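Side-chain contacts in acetyl-CoA acetyltransferase A (PDB 6BJA), which is a thiolase that probably catalyses acetyl transfer between coenzyme A thioesters, making or cleaving acetoacetyl-CoA in lipid metabolism: residues 101-106 and 283-288; 200-205 and 368-373; 312-317 and 335-340; 318-323 and 331-336. All coordinates share one frame; numbering follows the deposited sequence.

Contact 1 of 4, residues 101-106 and 283-288; sequences AIIMGA and LSYAEA
Ile103 lays its CG2 methyl on the ring of Tyr285, joining a central helix of the layered alpha/beta thiolase fold to a strand of the C-terminal half. The helix, 97-110, follows the predicted nucleophile Cys95, and the strand, 280-289, belongs to the sheet of the C-terminal half; the CA atoms of Ile103 and Tyr285 are 7.1 Å apart.

The main interaction is a CH-pi contact. CG2 of Ile103 stands 3.5 Å above the plane of the Tyr285 ring, over its centre, and the line from the centroid to the methyl leans only 13° from the ring normal. With CG1 anti to the carbonyl carbon (chi1 -71°), Ile103 leaves CG2 as the branch over the ring, while the other branch passes nearer the root of the tyrosine: CG1 lies 4.0 Å from CB of Tyr285.

Polar groups gather around this apolar patch, and their partners lie elsewhere. Tyr285 OH makes a weak hydrogen bond with Gln107, one helical turn beyond Ile103. Across the subunit interface Tyr113 of the second subunit meets the Tyr285 ring edge-to-face and hydrogen-bonds through OH to Glu287 OE1. Met104, on another side of the helix, packs on Met104 of that same subunit, which places the pair beside the interface with the second subunit.

Next to the tyrosine, the other end of Ile103 grazes the carboxylate of Glu287, with CD1 4.4 Å from OE2.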
loop_
_atom_site.group_PDB
_atom_site.type_symbol
_atom_site.label_atom_id
_atom_site.label_comp_id
_atom_site.label_asym_id
_atom_site.label_seq_id
_atom_site.Cartn_x
_atom_site.Cartn_y
_atom_site.Cartn_z
ATOM N N ALA A 101 23.354 -23.975 6.095
ATOM C CA ALA A 101 23.531 -24.446 4.726
ATOM C C ALA A 101 24.817 -25.242 4.602
ATOM O O ALA A 101 24.832 -26.314 3.984
ATOM C CB ALA A 101 23.529 -23.291 3.759
ATOM N N ILE A 102 25.906 -24.717 5.160
ATOM C CA ILE A 102 27.187 -25.409 5.100
ATOM C C ILE A 102 27.112 -26.743 5.862
ATOM O O ILE A 102 27.602 -27.763 5.387
ATOM C CB ILE A 102 28.340 -24.536 5.644
ATOM C CG1 ILE A 102 28.569 -23.346 4.712
ATOM C CG2 ILE A 102 29.639 -25.348 5.785
ATOM C CD1 ILE A 102 29.467 -22.268 5.273
ATOM N N ILE A 103 26.471 -26.740 7.030
ATOM C CA ILE A 103 26.318 -27.960 7.813
ATOM C C ILE A 103 25.495 -29.010 7.030
ATOM O O ILE A 103 25.858 -30.184 7.005
ATOM C CB ILE A 103 25.699 -27.634 9.188
ATOM C CG1 ILE A 103 26.741 -26.894 10.025
ATOM C CG2 ILE A 103 25.261 -28.919 9.891
ATOM C CD1 ILE A 103 26.166 -26.210 11.243
ATOM N N MET A 104 24.439 -28.582 6.345
ATOM C CA MET A 104 23.637 -29.487 5.528
ATOM C C MET A 104 24.469 -30.085 4.409
ATOM O O MET A 104 24.320 -31.251 4.070
ATOM C CB MET A 104 22.420 -28.775 4.936
ATOM C CG MET A 104 21.338 -28.463 5.962
ATOM S SD MET A 104 20.028 -27.406 5.301
ATOM C CE MET A 104 19.323 -28.445 3.999
ATOM N N GLY A 105 25.326 -29.275 3.813
ATOM C CA GLY A 105 26.171 -29.764 2.744
ATOM C C GLY A 105 27.145 -30.787 3.279
ATOM O O GLY A 105 27.373 -31.812 2.657
ATOM N N ALA A 106 27.733 -30.501 4.438
ATOM C CA ALA A 106 28.663 -31.434 5.059
ATOM C C ALA A 106 27.940 -32.743 5.376
ATOM O O ALA A 106 28.469 -33.815 5.133
ATOM C CB ALA A 106 29.287 -30.837 6.319
ATOM N N LEU A 283 36.003 -30.395 10.194
ATOM C CA LEU A 283 36.258 -31.465 11.155
ATOM C C LEU A 283 35.020 -31.860 11.938
ATOM O O LEU A 283 34.818 -33.042 12.240
ATOM C CB LEU A 283 37.340 -31.052 12.130
ATOM C CG LEU A 283 38.722 -30.826 11.535
ATOM C CD1 LEU A 283 39.688 -30.512 12.652
ATOM C CD2 LEU A 283 39.178 -32.030 10.726
ATOM N N SER A 284 34.205 -30.868 12.272
ATOM C CA SER A 284 33.063 -31.084 13.143
ATOM C C SER A 284 32.162 -29.869 13.149
ATOM O O SER A 284 32.575 -28.772 12.740
ATOM C CB SER A 284 33.537 -31.389 14.568
ATOM O OG SER A 284 32.472 -31.868 15.374
ATOM N N TYR A 285 30.937 -30.055 13.631
ATOM C CA TYR A 285 30.027 -28.943 13.841
ATOM C C TYR A 285 29.162 -29.235 15.068
ATOM O O TYR A 285 29.049 -30.382 15.502
ATOM C CB TYR A 285 29.162 -28.703 12.603
ATOM C CG TYR A 285 28.263 -29.841 12.270
ATOM C CD1 TYR A 285 27.046 -29.940 12.906
ATOM C CD2 TYR A 285 28.617 -30.809 11.347
ATOM C CE1 TYR A 285 26.208 -30.933 12.657
ATOM C CE2 TYR A 285 27.741 -31.860 11.078
ATOM C CZ TYR A 285 26.537 -31.894 11.759
ATOM O OH TYR A 285 25.591 -32.879 11.581
ATOM N N ALA A 286 28.561 -28.188 15.612
ATOM C CA ALA A 286 27.694 -28.318 16.767
ATOM C C ALA A 286 26.624 -27.253 16.705
ATOM O O ALA A 286 26.808 -26.193 16.085
ATOM C CB ALA A 286 28.488 -28.201 18.040
ATOM N N GLU A 287 25.503 -27.528 17.371
ATOM C CA GLU A 287 24.386 -26.612 17.407
ATOM C C GLU A 287 23.868 -26.578 18.833
ATOM O O GLU A 287 23.843 -27.609 19.496
ATOM C CB GLU A 287 23.285 -27.057 16.448
ATOM C CG GLU A 287 23.748 -27.198 14.989
ATOM C CD GLU A 287 22.717 -27.870 14.087
ATOM O OE1 GLU A 287 22.371 -29.042 14.342
ATOM O OE2 GLU A 287 22.277 -27.242 13.107
ATOM N N ALA A 288 23.487 -25.397 19.289
ATOM C CA ALA A 288 22.964 -25.212 20.635
ATOM C C ALA A 288 21.712 -24.363 20.619
ATOM O O ALA A 288 21.449 -23.615 19.671
ATOM C CB ALA A 288 24.009 -24.572 21.515
#

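Contact 2 of 4, residues 200-205 and 368-373; sequences FNKEVV and LVHALK
Lys202 reaches across His370 to the last turn of helix 357-371. At its start, CB of Lys202 lies 3.8 Å from ND1 of the imidazole. The chain then runs on toward the histidine backbone, turning at chi3 (-69°), and this bend brings CE to 3.3 Å from His370 O and NZ into a hydrogen bond with that same oxygen at 2.8 Å. The ammonium nitrogen approaches at a C=O...N angle of 137°, tilted 15° out of the carbonyl plane. A water bonded to both NZ of Lys202 and ND1 of His370 closes a second, indirect path between the residues. The positive charge therefore sits at the carboxyl end of a helix, where the helix dipole would probably favour it.

The imidazole is flanked on both faces. The carbonyl oxygen of Lys202 is over the rim of one face and Val369 CG1 over the centre of the other. Glu203 CB adds a contact of 3.5 Å to His370 CD2, while the glutamate's OE1 turns to a salt bridge with Arg18 and a hydrogen bond with Thr367. His370 NE2 is hydrogen-bonded to the backbone oxygen of Ala16.

Far from the annotated sites, a lysine from the loop after helix 177-197 thus interacts with the C-terminal end of a central helix of the layered thiolase fold.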
loop_
_atom_site.group_PDB
_atom_site.type_symbol
_atom_site.label_atom_id
_atom_site.label_comp_id
_atom_site.label_asym_id
_atom_site.label_seq_id
_atom_site.Cartn_x
_atom_site.Cartn_y
_atom_site.Cartn_z
ATOM N N PHE A 200 41.854 -9.004 2.788
ATOM C CA PHE A 200 40.644 -9.623 2.265
ATOM C C PHE A 200 40.812 -9.965 0.788
ATOM O O PHE A 200 39.849 -10.380 0.133
ATOM C CB PHE A 200 39.409 -8.706 2.448
ATOM C CG PHE A 200 38.937 -8.566 3.875
ATOM C CD1 PHE A 200 38.521 -9.668 4.580
ATOM C CD2 PHE A 200 38.903 -7.328 4.483
ATOM C CE1 PHE A 200 38.057 -9.541 5.879
ATOM C CE2 PHE A 200 38.426 -7.202 5.785
ATOM C CZ PHE A 200 38.018 -8.317 6.461
ATOM N N ASN A 201 42.021 -9.827 0.247
ATOM C CA ASN A 201 42.193 -10.009 -1.194
ATOM C C ASN A 201 42.093 -11.436 -1.676
ATOM O O ASN A 201 41.882 -11.649 -2.879
ATOM C CB ASN A 201 43.528 -9.429 -1.636
ATOM C CG ASN A 201 43.534 -7.915 -1.623
ATOM O OD1 ASN A 201 42.516 -7.275 -1.347
ATOM N ND2 ASN A 201 44.681 -7.333 -1.914
ATOM N N LYS A 202 42.197 -12.429 -0.793
ATOM C CA LYS A 202 42.012 -13.826 -1.227
ATOM C C LYS A 202 40.557 -14.218 -1.351
ATOM O O LYS A 202 40.239 -15.171 -2.060
ATOM C CB LYS A 202 42.671 -14.812 -0.263
ATOM C CG LYS A 202 44.193 -14.626 -0.169
ATOM C CD LYS A 202 44.845 -15.674 0.725
ATOM C CE LYS A 202 44.462 -15.486 2.180
ATOM N NZ LYS A 202 45.173 -16.487 3.068
ATOM N N GLU A 203 39.685 -13.521 -0.627
ATOM C CA GLU A 203 38.299 -13.957 -0.475
ATOM C C GLU A 203 37.252 -13.118 -1.179
ATOM O O GLU A 203 36.170 -13.622 -1.474
ATOM C CB GLU A 203 37.948 -14.010 1.020
ATOM C CG GLU A 203 37.706 -12.668 1.713
ATOM C CD GLU A 203 37.749 -12.817 3.222
ATOM O OE1 GLU A 203 36.736 -12.492 3.922
ATOM O OE2 GLU A 203 38.820 -13.256 3.720
ATOM N N VAL A 204 37.526 -11.836 -1.390
ATOM C CA VAL A 204 36.523 -10.933 -1.952
ATOM C C VAL A 204 36.515 -10.986 -3.459
ATOM O O VAL A 204 37.582 -10.907 -4.103
ATOM C CB VAL A 204 36.749 -9.469 -1.478
ATOM C CG1 VAL A 204 35.808 -8.515 -2.193
ATOM C CG2 VAL A 204 36.480 -9.360 0.008
ATOM N N VAL A 205 35.324 -11.098 -4.026
ATOM C CA VAL A 205 35.157 -11.069 -5.471
ATOM C C VAL A 205 34.394 -9.791 -5.819
ATOM O O VAL A 205 33.381 -9.458 -5.191
ATOM C CB VAL A 205 34.461 -12.351 -5.947
ATOM C CG1 VAL A 205 35.233 -13.536 -5.410
ATOM C CG2 VAL A 205 33.077 -12.427 -5.451
ATOM N N LEU A 368 37.183 -16.760 8.108
ATOM C CA LEU A 368 38.002 -17.643 8.932
ATOM C C LEU A 368 38.985 -18.455 8.084
ATOM O O LEU A 368 40.176 -18.538 8.413
ATOM C CB LEU A 368 37.115 -18.589 9.750
ATOM C CG LEU A 368 37.863 -19.592 10.622
ATOM C CD1 LEU A 368 38.610 -18.871 11.741
ATOM C CD2 LEU A 368 36.914 -20.628 11.183
ATOM N N VAL A 369 38.475 -19.087 7.030
ATOM C CA VAL A 369 39.287 -19.953 6.196
ATOM C C VAL A 369 40.498 -19.173 5.702
ATOM O O VAL A 369 41.630 -19.659 5.756
ATOM C CB VAL A 369 38.460 -20.514 5.011
ATOM C CG1 VAL A 369 39.375 -21.063 3.898
ATOM C CG2 VAL A 369 37.510 -21.592 5.509
ATOM N N HIS A 370 40.287 -17.945 5.257
ATOM C CA HIS A 370 41.371 -17.224 4.608
ATOM C C HIS A 370 42.297 -16.482 5.581
ATOM O O HIS A 370 43.358 -16.021 5.195
ATOM C CB HIS A 370 40.790 -16.283 3.572
ATOM C CG HIS A 370 40.314 -17.013 2.369
ATOM N ND1 HIS A 370 41.168 -17.743 1.568
ATOM C CD2 HIS A 370 39.069 -17.188 1.860
ATOM C CE1 HIS A 370 40.469 -18.318 0.606
ATOM N NE2 HIS A 370 39.196 -17.988 0.758
ATOM N N ALA A 371 41.903 -16.401 6.851
ATOM C CA ALA A 371 42.776 -15.837 7.889
ATOM C C ALA A 371 43.674 -16.909 8.520
ATOM O O ALA A 371 44.805 -16.624 8.938
ATOM C CB ALA A 371 41.936 -15.157 8.959
ATOM N N LEU A 372 43.169 -18.135 8.600
ATOM C CA LEU A 372 43.948 -19.260 9.097
ATOM C C LEU A 372 45.175 -19.521 8.242
ATOM O O LEU A 372 45.115 -19.411 7.018
ATOM C CB LEU A 372 43.109 -20.530 9.133
ATOM C CG LEU A 372 42.022 -20.636 10.205
ATOM C CD1 LEU A 372 41.118 -21.835 9.914
ATOM C CD2 LEU A 372 42.628 -20.749 11.615
ATOM N N LYS A 373 46.276 -19.874 8.901
ATOM C CA LYS A 373 47.449 -20.391 8.200
ATOM C C LYS A 373 47.414 -21.916 8.158
ATOM O O LYS A 373 46.674 -22.548 8.914
ATOM C CB LYS A 373 48.725 -19.890 8.883
ATOM C CG LYS A 373 48.834 -18.369 8.888
ATOM C CD LYS A 373 49.946 -17.873 9.796
ATOM C CE LYS A 373 49.720 -16.404 10.154
ATOM N NZ LYS A 373 49.397 -15.599 8.934
HETATM O O HOH W 1 43.669 -18.843 2.161
#

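Contact 3 of 4, residues 312-317 and 335-340; sequences LDEESI and KELRLD
Glu314 folds back at chi2 (77°), with chi1 at -72° setting CG anti to the carbonyl carbon, and this bent shape brings its aliphatic part against Leu337 and Leu339. Those leucines flank Arg338, whose positive phi marks the Schellman motif at the end of helix 327-337. The meeting joins two peripheral connections of the C-terminal thiolase domain: the loop leading from helix 298-310 into strand 319-322, and the turn at the end of the following helix.

Three atoms of the glutamate side chain do the touching. CB packs on CD2 of Leu339 at 3.9 Å. CG, also near that methyl, rests 3.6 Å from the backbone oxygen of Leu337, a carbonyl of the helix end. Further out, OE2 lies 3.8 Å from Leu337 CD2, so across this contact the carboxylate oxygen meets a methyl group. Glu314 crosses both leucines at about a right angle, touching them at points along its length. Helix 298-310 backs the same patch, with Leu307 on Glu314 and Val303 on Leu337.

The short 3-10 segment 314-316 holds Glu314 at its start. Just before it, Asp313 OD1 accepts a weak hydrogen bond from Ser316 N, and Asp313 O receives the backbone bond from that N.

On the solvent side, water extends the link through the neighbouring Glu315. One water lies 2.9 Å from Glu315 OE2 and equally far from Arg338 O; a second is 3.2 Å from Glu315 OE2 and 3.1 Å from the Leu337 carbonyl oxygen.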
loop_
_atom_site.group_PDB
_atom_site.type_symbol
_atom_site.label_atom_id
_atom_site.label_comp_id
_atom_site.label_asym_id
_atom_site.label_seq_id
_atom_site.Cartn_x
_atom_site.Cartn_y
_atom_site.Cartn_z
ATOM N N LEU A 312 39.177 -31.428 21.984
ATOM C CA LEU A 312 40.010 -30.233 21.960
ATOM C C LEU A 312 39.670 -29.313 23.119
ATOM O O LEU A 312 38.631 -29.468 23.760
ATOM C CB LEU A 312 39.825 -29.487 20.637
ATOM C CG LEU A 312 40.229 -30.238 19.371
ATOM C CD1 LEU A 312 39.817 -29.451 18.142
ATOM C CD2 LEU A 312 41.714 -30.501 19.350
ATOM N N ASP A 313 40.538 -28.354 23.392
ATOM C CA ASP A 313 40.166 -27.276 24.289
ATOM C C ASP A 313 40.414 -25.967 23.572
ATOM O O ASP A 313 40.921 -25.953 22.442
ATOM C CB ASP A 313 40.925 -27.357 25.618
ATOM C CG ASP A 313 42.409 -27.531 25.438
ATOM O OD1 ASP A 313 42.971 -26.966 24.474
ATOM O OD2 ASP A 313 43.020 -28.227 26.279
ATOM N N GLU A 314 40.010 -24.881 24.212
ATOM C CA GLU A 314 40.065 -23.557 23.613
ATOM C C GLU A 314 41.457 -23.195 23.105
ATOM O O GLU A 314 41.607 -22.527 22.079
ATOM C CB GLU A 314 39.610 -22.509 24.626
ATOM C CG GLU A 314 38.131 -22.507 24.921
ATOM C CD GLU A 314 37.687 -23.645 25.845
ATOM O OE1 GLU A 314 38.546 -24.387 26.370
ATOM O OE2 GLU A 314 36.464 -23.796 26.043
ATOM N N GLU A 315 42.484 -23.626 23.830
ATOM C CA GLU A 315 43.859 -23.280 23.483
ATOM C C GLU A 315 44.344 -23.929 22.185
ATOM O O GLU A 315 45.312 -23.460 21.582
ATOM C CB GLU A 315 44.791 -23.674 24.636
ATOM C CG GLU A 315 44.683 -22.767 25.857
ATOM C CD GLU A 315 43.340 -22.844 26.583
ATOM O OE1 GLU A 315 42.721 -23.936 26.633
ATOM O OE2 GLU A 315 42.906 -21.797 27.121
ATOM N N SER A 316 43.671 -25.004 21.771
ATOM C CA SER A 316 43.959 -25.715 20.518
ATOM C C SER A 316 43.662 -24.866 19.287
ATOM O O SER A 316 44.100 -25.194 18.189
ATOM C CB SER A 316 43.119 -26.993 20.401
ATOM O OG SER A 316 43.130 -27.784 21.579
ATOM N N ILE A 317 42.874 -23.812 19.476
ATOM C CA ILE A 317 42.264 -23.086 18.359
ATOM C C ILE A 317 43.052 -21.815 18.077
ATOM O O ILE A 317 43.239 -20.971 18.950
ATOM C CB ILE A 317 40.790 -22.741 18.671
ATOM C CG1 ILE A 317 40.014 -24.005 19.042
ATOM C CG2 ILE A 317 40.148 -21.951 17.535
ATOM C CD1 ILE A 317 40.007 -25.138 18.012
ATOM N N LYS A 335 34.541 -13.639 26.903
ATOM C CA LYS A 335 34.556 -13.767 28.356
ATOM C C LYS A 335 34.198 -15.173 28.809
ATOM O O LYS A 335 34.847 -15.756 29.684
ATOM C CB LYS A 335 33.595 -12.752 28.989
ATOM C CG LYS A 335 33.717 -12.654 30.511
ATOM C CD LYS A 335 35.094 -12.104 30.837
ATOM C CE LYS A 335 35.397 -12.017 32.308
ATOM N NZ LYS A 335 36.836 -11.599 32.399
ATOM N N GLU A 336 33.151 -15.732 28.221
ATOM C CA GLU A 336 32.678 -17.041 28.639
ATOM C C GLU A 336 33.701 -18.139 28.360
ATOM O O GLU A 336 33.896 -19.038 29.182
ATOM C CB GLU A 336 31.358 -17.350 27.944
ATOM C CG GLU A 336 30.724 -18.613 28.425
ATOM C CD GLU A 336 30.229 -18.529 29.852
ATOM O OE1 GLU A 336 29.919 -17.417 30.325
ATOM O OE2 GLU A 336 30.129 -19.594 30.487
ATOM N N LEU A 337 34.364 -18.065 27.208
ATOM C CA LEU A 337 35.335 -19.074 26.809
ATOM C C LEU A 337 36.763 -18.745 27.238
ATOM O O LEU A 337 37.679 -19.522 26.965
ATOM C CB LEU A 337 35.307 -19.243 25.293
ATOM C CG LEU A 337 33.978 -19.815 24.812
ATOM C CD1 LEU A 337 33.913 -19.758 23.307
ATOM C CD2 LEU A 337 33.768 -21.246 25.285
ATOM N N ARG A 338 36.937 -17.586 27.882
ATOM C CA ARG A 338 38.239 -17.103 28.371
ATOM C C ARG A 338 39.273 -17.079 27.249
ATOM O O ARG A 338 40.408 -17.546 27.403
ATOM C CB ARG A 338 38.736 -17.962 29.529
ATOM C CG ARG A 338 37.766 -18.030 30.700
ATOM C CD ARG A 338 38.320 -18.933 31.791
ATOM N NE ARG A 338 37.370 -19.979 32.169
ATOM C CZ ARG A 338 36.615 -19.968 33.267
ATOM N NH1 ARG A 338 36.684 -18.965 34.141
ATOM N NH2 ARG A 338 35.787 -20.978 33.500
ATOM N N LEU A 339 38.871 -16.503 26.118
ATOM C CA LEU A 339 39.765 -16.366 24.974
ATOM C C LEU A 339 40.689 -15.145 25.000
ATOM O O LEU A 339 40.407 -14.119 25.605
ATOM C CB LEU A 339 38.928 -16.323 23.688
ATOM C CG LEU A 339 37.955 -17.477 23.517
ATOM C CD1 LEU A 339 37.162 -17.302 22.198
ATOM C CD2 LEU A 339 38.639 -18.833 23.573
ATOM N N ASP A 340 41.801 -15.273 24.299
ATOM C CA ASP A 340 42.644 -14.131 23.985
ATOM C C ASP A 340 41.934 -13.297 22.919
ATOM O O ASP A 340 41.738 -13.771 21.782
ATOM C CB ASP A 340 44.000 -14.605 23.491
ATOM C CG ASP A 340 44.940 -13.461 23.166
ATOM O OD1 ASP A 340 44.519 -12.289 23.156
ATOM O OD2 ASP A 340 46.119 -13.747 22.884
HETATM O O HOH W 2 41.770 -19.503 25.818
HETATM O O HOH W 3 39.836 -21.412 28.020
#

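Contact 4 of 4, residues 318-323 and 331-336; sequences ALWEIN and LAFIKE
Phe333 projects from its helix between Ile322 and Trp320, two alternate residues of one strand. Ile322 takes a face of the phenyl ring: its CB is 3.6 Å from Phe333 CD2 and 4.0 Å from the ring centroid, 24° off the normal, a CH-pi contact displaced toward the rim. Because chi1 of Ile322 is 173°, with CG1 anti to the backbone N, the longer branch runs back over the ring toward its root, and CD1 ends 3.8 Å from CD1 of Phe333. The isoleucine and the phenylalanine run antiparallel as they pass.

Trp320 comes instead to the far edge of the phenyl ring, CE3 lying near its plane and 3.7 Å from CZ. The six-membered ring of the indole is inclined at 73° to the phenyl, with centroids 5.7 Å apart, an oblique aromatic pair.

The strand, 319-322, is an edge strand, within this chain, of the C-terminal half's sheet, and helix 327-337 packs over it. Asn323, just after the strand, opens the Asn-Glu-Ala-Phe motif characteristic of thiolases and touches the predicted catalytic His355.

Further out, Val303 of helix 298-310 packs on both aromatic residues and Pro299 on Ile322, while strand 377-384, next to 319-322 in the sheet, contributes Val379 against Trp320 and Ala381 against Phe333. The backbone of Ile322 is fixed by a hydrogen bond from its N to Asn345 OD1.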
loop_
_atom_site.group_PDB
_atom_site.type_symbol
_atom_site.label_atom_id
_atom_site.label_comp_id
_atom_site.label_asym_id
_atom_site.label_seq_id
_atom_site.Cartn_x
_atom_site.Cartn_y
_atom_site.Cartn_z
ATOM N N ALA A 318 43.527 -21.681 16.850
ATOM C CA ALA A 318 44.343 -20.537 16.477
ATOM C C ALA A 318 43.535 -19.252 16.323
ATOM O O ALA A 318 43.968 -18.182 16.752
ATOM C CB ALA A 318 45.091 -20.831 15.188
ATOM N N LEU A 319 42.386 -19.353 15.655
ATOM C CA LEU A 319 41.557 -18.196 15.351
ATOM C C LEU A 319 40.093 -18.510 15.539
ATOM O O LEU A 319 39.661 -19.629 15.293
ATOM C CB LEU A 319 41.750 -17.729 13.911
ATOM C CG LEU A 319 43.087 -17.100 13.557
ATOM C CD1 LEU A 319 43.067 -16.806 12.049
ATOM C CD2 LEU A 319 43.372 -15.843 14.346
ATOM N N TRP A 320 39.358 -17.472 15.906
ATOM C CA TRP A 320 37.923 -17.535 16.134
ATOM C C TRP A 320 37.228 -16.504 15.286
ATOM O O TRP A 320 37.721 -15.387 15.144
ATOM C CB TRP A 320 37.582 -17.269 17.605
ATOM C CG TRP A 320 38.233 -18.184 18.548
ATOM C CD1 TRP A 320 39.494 -18.067 19.051
ATOM C CD2 TRP A 320 37.666 -19.353 19.145
ATOM N NE1 TRP A 320 39.755 -19.105 19.909
ATOM C CE2 TRP A 320 38.658 -19.915 19.976
ATOM C CE3 TRP A 320 36.431 -19.998 19.026
ATOM C CZ2 TRP A 320 38.426 -21.077 20.718
ATOM C CZ3 TRP A 320 36.213 -21.147 19.758
ATOM C CH2 TRP A 320 37.212 -21.685 20.573
ATOM N N GLU A 321 36.065 -16.885 14.736
ATOM C CA GLU A 321 35.113 -15.924 14.209
ATOM C C GLU A 321 33.830 -16.057 15.002
ATOM O O GLU A 321 33.215 -17.134 14.993
ATOM C CB GLU A 321 34.819 -16.143 12.724
ATOM C CG GLU A 321 35.910 -15.688 11.792
ATOM C CD GLU A 321 36.013 -14.176 11.646
ATOM O OE1 GLU A 321 34.976 -13.495 11.528
ATOM O OE2 GLU A 321 37.144 -13.657 11.607
ATOM N N ILE A 322 33.431 -14.981 15.666
ATOM C CA ILE A 322 32.130 -14.925 16.348
ATOM C C ILE A 322 31.344 -13.821 15.685
ATOM O O ILE A 322 31.766 -12.676 15.653
ATOM C CB ILE A 322 32.235 -14.674 17.898
ATOM C CG1 ILE A 322 30.858 -14.463 18.522
ATOM C CG2 ILE A 322 33.112 -13.466 18.226
ATOM C CD1 ILE A 322 29.957 -15.660 18.427
ATOM N N ASN A 323 30.210 -14.156 15.076
ATOM C CA ASN A 323 29.511 -13.129 14.332
ATOM C C ASN A 323 29.020 -12.047 15.281
ATOM O O ASN A 323 28.377 -12.336 16.301
ATOM C CB ASN A 323 28.345 -13.699 13.518
ATOM C CG ASN A 323 27.747 -12.663 12.574
ATOM O OD1 ASN A 323 26.544 -12.370 12.612
ATOM N ND2 ASN A 323 28.579 -12.100 11.742
ATOM N N LEU A 331 31.956 -9.764 23.066
ATOM C CA LEU A 331 32.431 -9.684 24.454
ATOM C C LEU A 331 31.989 -10.885 25.289
ATOM O O LEU A 331 32.766 -11.443 26.062
ATOM C CB LEU A 331 31.930 -8.408 25.101
ATOM C CG LEU A 331 32.642 -7.149 24.611
ATOM C CD1 LEU A 331 31.904 -5.921 25.054
ATOM C CD2 LEU A 331 34.108 -7.099 25.086
ATOM N N ALA A 332 30.730 -11.282 25.146
ATOM C CA ALA A 332 30.214 -12.390 25.936
ATOM C C ALA A 332 30.935 -13.684 25.571
ATOM O O ALA A 332 31.261 -14.495 26.427
ATOM C CB ALA A 332 28.710 -12.534 25.737
ATOM N N PHE A 333 31.165 -13.883 24.275
ATOM C CA PHE A 333 31.812 -15.083 23.785
ATOM C C PHE A 333 33.230 -15.192 24.339
ATOM O O PHE A 333 33.633 -16.239 24.849
ATOM C CB PHE A 333 31.793 -15.028 22.241
ATOM C CG PHE A 333 32.340 -16.239 21.537
ATOM C CD1 PHE A 333 31.554 -17.387 21.385
ATOM C CD2 PHE A 333 33.592 -16.197 20.921
ATOM C CE1 PHE A 333 32.035 -18.484 20.664
ATOM C CE2 PHE A 333 34.075 -17.297 20.211
ATOM C CZ PHE A 333 33.299 -18.438 20.087
ATOM N N ILE A 334 33.984 -14.099 24.194
ATOM C CA ILE A 334 35.369 -14.027 24.650
ATOM C C ILE A 334 35.448 -14.259 26.161
ATOM O O ILE A 334 36.312 -15.005 26.636
ATOM C CB ILE A 334 35.967 -12.675 24.256
ATOM C CG1 ILE A 334 36.150 -12.598 22.747
ATOM C CG2 ILE A 334 37.323 -12.456 24.922
ATOM C CD1 ILE A 334 36.436 -11.228 22.244
ATOM N N LYS A 335 34.541 -13.639 26.903
ATOM C CA LYS A 335 34.556 -13.767 28.356
ATOM C C LYS A 335 34.198 -15.173 28.809
ATOM O O LYS A 335 34.847 -15.756 29.684
ATOM C CB LYS A 335 33.595 -12.752 28.989
ATOM C CG LYS A 335 33.717 -12.654 30.511
ATOM C CD LYS A 335 35.094 -12.104 30.837
ATOM C CE LYS A 335 35.397 -12.017 32.308
ATOM N NZ LYS A 335 36.836 -11.599 32.399
ATOM N N GLU A 336 33.151 -15.732 28.221
ATOM C CA GLU A 336 32.678 -17.041 28.639
ATOM C C GLU A 336 33.701 -18.139 28.360
ATOM O O GLU A 336 33.896 -19.038 29.182
ATOM C CB GLU A 336 31.358 -17.350 27.944
ATOM C CG GLU A 336 30.724 -18.613 28.425
ATOM C CD GLU A 336 30.229 -18.529 29.852
ATOM O OE1 GLU A 336 29.919 -17.417 30.325
ATOM O OE2 GLU A 336 30.129 -19.594 30.487
#

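In the fold
Contacts 3 and 4 are close neighbours, their centres about 8 Å apart: both use helix 327-337, Leu339 CD2 packs 3.6 Å from Trp320 CZ2, and Leu339 N probably hydrogen-bonds to Ile334 O. Contact 2 touches contact 4 on another side of strand 319-322, where Leu319 and Glu321 meet helix 357-371. Contact 1 is separate, about 18 Å from contact 4 between centres, yet reaches the same sheet. Contact 4 is near the predicted active site: the Ile322 side chain is about 6 Å from that of Cys383, 10 Å from that of His355 and 12 Å from bound coenzyme A. In contact 1, the Glu287 side chain lies about 11 Å from that of Cys383.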